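Local coordinates for mandelate racemase / muconate lactonizing enzyme family protein (Agrobacterium tumefaciens, PDB 4DXK) that belongs to the mandelate racemase subgroup of the enolase superfamily and probably acts as a metal-dependent lyase or isomerase on a substrate not yet established, at residues Val9-Arg14 with Lys386-Ser391. Numbering follows the deposited sequence.
Sequences VRVAER and KTFTVS
E13 reaches back from the type I turn V11-R14 and grips T389 with both carboxylate oxygens. Its CB lies 4.1 Å from CD1 of F388; CG leaves anti to the carbonyl carbon, and a bend at chi2 (80°) swings the carboxylate round to the 386-391 backbone. OE1 accepts the backbone N-H of T389 at 2.8 Å, almost straight (176°), and also sits at the edge of the F388 ring, in its plane, 3.7 Å from CD1. OE2 accepts a hydrogen bond from T389 OG1 at 2.9 Å. Both donors come on the syn side, somewhat out of the carboxylate plane; with one bond to each oxygen, the carboxylate is limited in its rotation.

A12 N, bonded to T389 O at 3.0 Å, continues the antiparallel pairing of strands 3-11 and 390-396, in which R10 and S391 form a hydrogen-bonded pair and V11 and V390 a non-hydrogen-bonded one. On the V11 face, V11 CG1 touches F388 CB (3.6 Å) and V390 CG2, while helix 353-356 packs against F388. On the R10 face, in one of two conformers of S391, OG lies over the R10 guanidinium, and R10 NE forms a salt bridge with E42 of helix 38-53.

The C-terminal strand thus closes one edge of the antiparallel sheet of the N-terminal capping domain. Where regular pairing ends, a carboxylate replaces a backbone carbonyl as acceptor for T389 N; its two neutral donors would probably spread and stabilise the negative charge of E13.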
loop_
_atom_site.group_PDB
_atom_site.type_symbol
_atom_site.label_atom_id
_atom_site.label_comp_id
_atom_site.label_asym_id
_atom_site.label_seq_id
_atom_site.Cartn_x
_atom_site.Cartn_y
_atom_site.Cartn_z
ATOM N N VAL A 9 43.673 -17.549 17.524
ATOM C CA VAL A 9 44.143 -18.927 17.472
ATOM C C VAL A 9 43.488 -19.621 16.292
ATOM O O VAL A 9 42.269 -19.515 16.094
ATOM C CB VAL A 9 43.779 -19.691 18.762
ATOM C CG1 VAL A 9 44.325 -21.114 18.724
ATOM C CG2 VAL A 9 44.298 -18.961 19.985
ATOM N N ARG A 10 44.305 -20.328 15.515
ATOM C CA ARG A 10 43.823 -21.166 14.427
ATOM C C ARG A 10 44.442 -22.550 14.549
ATOM O O ARG A 10 45.506 -22.716 15.156
ATOM C CB ARG A 10 44.168 -20.571 13.057
ATOM C CG ARG A 10 43.399 -19.295 12.748
ATOM C CD ARG A 10 43.628 -18.781 11.328
ATOM N NE ARG A 10 44.984 -18.277 11.125
ATOM C CZ ARG A 10 45.927 -18.913 10.439
ATOM N NH1 ARG A 10 45.669 -20.088 9.879
ATOM N NH2 ARG A 10 47.131 -18.372 10.314
ATOM N N VAL A 11 43.776 -23.541 13.962
ATOM C CA VAL A 11 44.316 -24.895 13.894
ATOM C C VAL A 11 44.259 -25.418 12.462
ATOM O O VAL A 11 43.247 -25.279 11.772
ATOM C CB VAL A 11 43.602 -25.863 14.867
ATOM C CG1 VAL A 11 43.832 -25.434 16.305
ATOM C CG2 VAL A 11 42.112 -25.949 14.569
ATOM N N ALA A 12 45.357 -26.017 12.010
ATOM C CA ALA A 12 45.468 -26.424 10.614
ATOM C C ALA A 12 44.472 -27.519 10.259
ATOM O O ALA A 12 44.085 -27.663 9.097
ATOM C CB ALA A 12 46.890 -26.879 10.305
ATOM N N GLU A 13 44.054 -28.277 11.266
ATOM C CA GLU A 13 43.141 -29.394 11.053
ATOM C C GLU A 13 41.704 -28.934 10.806
ATOM O O GLU A 13 40.890 -29.682 10.257
ATOM C CB GLU A 13 43.192 -30.349 12.246
ATOM C CG GLU A 13 44.496 -31.145 12.366
ATOM C CD GLU A 13 45.655 -30.365 12.988
ATOM O OE1 GLU A 13 45.444 -29.254 13.518
ATOM O OE2 GLU A 13 46.796 -30.877 12.949
ATOM N N ARG A 14 41.395 -27.703 11.209
ATOM C CA ARG A 14 40.056 -27.146 11.044
ATOM C C ARG A 14 40.162 -25.721 10.527
ATOM O O ARG A 14 40.005 -24.773 11.296
ATOM C CB ARG A 14 39.304 -27.165 12.381
ATOM C CG ARG A 14 38.658 -28.500 12.701
ATOM C CD ARG A 14 37.989 -29.012 11.436
ATOM N NE ARG A 14 37.308 -30.297 11.549
ATOM C CZ ARG A 14 37.880 -31.436 11.928
ATOM N NH1 ARG A 14 39.159 -31.477 12.282
ATOM N NH2 ARG A 14 37.164 -32.547 11.959
ATOM N N LYS A 386 49.175 -30.269 21.488
ATOM C CA LYS A 386 49.476 -31.702 21.456
ATOM C C LYS A 386 48.588 -32.450 20.467
ATOM O O LYS A 386 48.969 -33.497 19.942
ATOM C CB LYS A 386 49.329 -32.318 22.851
ATOM C CG LYS A 386 50.587 -32.234 23.705
ATOM C CD LYS A 386 50.351 -32.729 25.127
ATOM C CE LYS A 386 51.444 -32.224 26.062
ATOM N NZ LYS A 386 52.788 -32.295 25.420
ATOM N N THR A 387 47.405 -31.903 20.214
ATOM C CA THR A 387 46.416 -32.561 19.369
ATOM C C THR A 387 46.301 -31.861 18.018
ATOM O O THR A 387 46.028 -32.491 16.993
ATOM C CB THR A 387 45.040 -32.578 20.062
ATOM O OG1 THR A 387 45.155 -33.229 21.334
ATOM C CG2 THR A 387 44.013 -33.311 19.219
ATOM N N PHE A 388 46.532 -30.554 18.020
ATOM C CA PHE A 388 46.346 -29.741 16.824
ATOM C C PHE A 388 47.633 -29.035 16.403
ATOM O O PHE A 388 48.586 -28.923 17.177
ATOM C CB PHE A 388 45.235 -28.704 17.047
ATOM C CG PHE A 388 43.885 -29.306 17.318
ATOM C CD1 PHE A 388 43.046 -29.657 16.272
ATOM C CD2 PHE A 388 43.452 -29.520 18.620
ATOM C CE1 PHE A 388 41.803 -30.218 16.515
ATOM C CE2 PHE A 388 42.215 -30.079 18.873
ATOM C CZ PHE A 388 41.389 -30.433 17.817
ATOM N N THR A 389 47.650 -28.564 15.161
ATOM C CA THR A 389 48.739 -27.735 14.675
ATOM C C THR A 389 48.286 -26.291 14.844
ATOM O O THR A 389 47.511 -25.765 14.033
ATOM C CB THR A 389 49.042 -28.026 13.209
ATOM O OG1 THR A 389 49.295 -29.426 13.044
ATOM C CG2 THR A 389 50.259 -27.236 12.750
ATOM N N VAL A 390 48.749 -25.671 15.924
ATOM C CA VAL A 390 48.206 -24.402 16.384
ATOM C C VAL A 390 49.041 -23.213 15.927
ATOM O O VAL A 390 50.274 -23.254 15.975
ATOM C CB VAL A 390 48.144 -24.399 17.927
ATOM C CG1 VAL A 390 47.651 -23.053 18.462
ATOM C CG2 VAL A 390 47.267 -25.536 18.422
ATOM N N SER A 391 48.373 -22.158 15.473
ATOM C CA SER A 391 49.045 -20.894 15.207
ATOM C C SER A 391 48.356 -19.805 16.013
ATOM O O SER A 391 47.131 -19.789 16.130
ATOM C CB SER A 391 49.015 -20.555 13.717
ATOM O OG SER A 391 47.685 -20.478 13.238
#